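Local atomic coordinates of molybdopterin-guanine dinucleotide biosynthesis protein B (mobB) (Archaeoglobus fulgidus, PDB entry 2F1R), a protein that probably binds GTP and is thought to take part in making the guanine dinucleotide form of the molybdenum cofactor. Residues 52-55 against 56-60. Sequence-based numbering, arbitrary orientation.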
loop_
_atom_site.group_PDB
_atom_site.type_symbol
_atom_site.label_atom_id
_atom_site.label_comp_id
_atom_site.label_asym_id
_atom_site.label_seq_id
_atom_site.Cartn_x
_atom_site.Cartn_y
_atom_site.Cartn_z
ATOM N N ASP A 52 -6.381 -15.024 -0.512
ATOM C CA ASP A 52 -6.115 -15.040 -1.954
ATOM C C ASP A 52 -5.079 -14.022 -2.390
ATOM O O ASP A 52 -4.324 -14.282 -3.309
ATOM C CB ASP A 52 -7.403 -14.843 -2.774
ATOM C CG ASP A 52 -8.309 -16.079 -2.769
ATOM O OD1 ASP A 52 -7.820 -17.205 -2.487
ATOM O OD2 ASP A 52 -9.516 -15.926 -3.053
ATOM N N SER A 53 -5.060 -12.856 -1.744
ATOM C CA SER A 53 -4.130 -11.799 -2.131
ATOM C C SER A 53 -2.695 -12.213 -1.792
ATOM O O SER A 53 -1.748 -11.944 -2.538
ATOM C CB SER A 53 -4.530 -10.451 -1.516
ATOM O OG SER A 53 -4.800 -10.538 -0.144
ATOM N N TRP A 54 -2.574 -12.929 -0.680
ATOM C CA TRP A 54 -1.349 -13.600 -0.309
ATOM C C TRP A 54 -0.878 -14.617 -1.390
ATOM O O TRP A 54 0.287 -14.595 -1.816
ATOM C CB TRP A 54 -1.503 -14.235 1.069
ATOM C CG TRP A 54 -0.282 -14.889 1.424
ATOM C CD1 TRP A 54 0.870 -14.300 1.907
ATOM C CD2 TRP A 54 0.007 -16.277 1.271
ATOM N NE1 TRP A 54 1.852 -15.249 2.079
ATOM C CE2 TRP A 54 1.353 -16.473 1.697
ATOM C CE3 TRP A 54 -0.736 -17.380 0.822
ATOM C CZ2 TRP A 54 1.966 -17.741 1.689
ATOM C CZ3 TRP A 54 -0.126 -18.638 0.804
ATOM C CH2 TRP A 54 1.209 -18.807 1.238
ATOM N N LYS A 55 -1.789 -15.475 -1.854
ATOM C CA LYS A 55 -1.513 -16.393 -2.981
ATOM C C LYS A 55 -1.120 -15.675 -4.267
ATOM O O LYS A 55 -0.172 -16.076 -4.952
ATOM C CB LYS A 55 -2.744 -17.232 -3.294
ATOM C CG LYS A 55 -2.894 -18.399 -2.422
ATOM C CD LYS A 55 -4.299 -18.955 -2.518
ATOM C CE LYS A 55 -4.725 -19.608 -1.193
ATOM N NZ LYS A 55 -5.840 -20.560 -1.421
ATOM N N ILE A 56 -1.877 -14.647 -4.633
ATOM C CA ILE A 56 -1.543 -13.860 -5.829
ATOM C C ILE A 56 -0.144 -13.215 -5.630
ATOM O O ILE A 56 0.735 -13.321 -6.483
ATOM C CB ILE A 56 -2.663 -12.817 -6.179
ATOM C CG1 ILE A 56 -3.922 -13.535 -6.688
ATOM C CG2 ILE A 56 -2.169 -11.860 -7.255
ATOM C CD1 ILE A 56 -5.244 -12.904 -6.300
ATOM N N TYR A 57 0.057 -12.573 -4.481
ATOM C CA TYR A 57 1.350 -12.008 -4.190
ATOM C C TYR A 57 2.498 -13.020 -4.380
ATOM O O TYR A 57 3.455 -12.743 -5.101
ATOM C CB TYR A 57 1.431 -11.395 -2.799
ATOM C CG TYR A 57 2.754 -10.698 -2.642
ATOM C CD1 TYR A 57 2.905 -9.389 -3.069
ATOM C CD2 TYR A 57 3.871 -11.364 -2.149
ATOM C CE1 TYR A 57 4.123 -8.716 -2.947
ATOM C CE2 TYR A 57 5.096 -10.715 -2.035
ATOM C CZ TYR A 57 5.203 -9.379 -2.433
ATOM O OH TYR A 57 6.379 -8.695 -2.332
ATOM N N ASN A 58 2.362 -14.199 -3.766
ATOM C CA ASN A 58 3.367 -15.281 -3.886
ATOM C C ASN A 58 3.658 -15.762 -5.299
ATOM O O ASN A 58 4.780 -16.142 -5.627
ATOM C CB ASN A 58 2.925 -16.471 -3.040
ATOM C CG ASN A 58 3.359 -16.345 -1.604
ATOM O OD1 ASN A 58 3.272 -15.262 -1.004
ATOM N ND2 ASN A 58 3.842 -17.455 -1.026
ATOM N N SER A 59 2.629 -15.727 -6.143
ATOM C CA SER A 59 2.733 -16.183 -7.516
ATOM C C SER A 59 3.548 -15.196 -8.347
ATOM O O SER A 59 3.971 -15.491 -9.467
ATOM C CB SER A 59 1.320 -16.396 -8.092
ATOM O OG SER A 59 0.673 -15.143 -8.382
ATOM N N GLY A 60 3.820 -14.025 -7.800
ATOM C CA GLY A 60 4.671 -13.105 -8.537
ATOM C C GLY A 60 4.040 -11.797 -8.965
ATOM O O GLY A 60 4.681 -11.020 -9.686
#
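Trp-54 and Asn-58, one helical turn apart, meet where one corner of the Asn-58 amide stands over a face of the indole, toward its rim, with the two planes tilted 52° apart. A chi1 of -180° puts CG of Trp-54 beside its own carbonyl carbon, and the indole leans outward toward the following turn, where Asn-58 meets it. Behind this pair are the regular i to i+4 bonds from Ile-56, Tyr-57 and Asn-58 N to the O atoms of Asp-52, Ser-53 and Trp-54. The last, Ser-59 N to Lys-55 O, is longer (3.1 Å) and more bent, 141° at the hydrogen. Here Ser-59 OG turns back to a lone pair of Ile-56 O, 2.6 Å away and in the carbonyl plane. An alanine here is likely to leave that carbonyl without its shortest bond, held by weak backbone ones. The positive phi of Gly-60 ends the helix in a Schellman motif, with Gly-60 N bonded to Tyr-57 O at 3.0 Å and more weakly to Ile-56 O. Ser-53, Ile-56 and Tyr-57 rest on Val-63 of strand 62-66, while Ile-56 also packs on Glu-102 of the second subunit, placing the helix at the subunit interface. The chemistry is consistent with a helix closed by its own last turn.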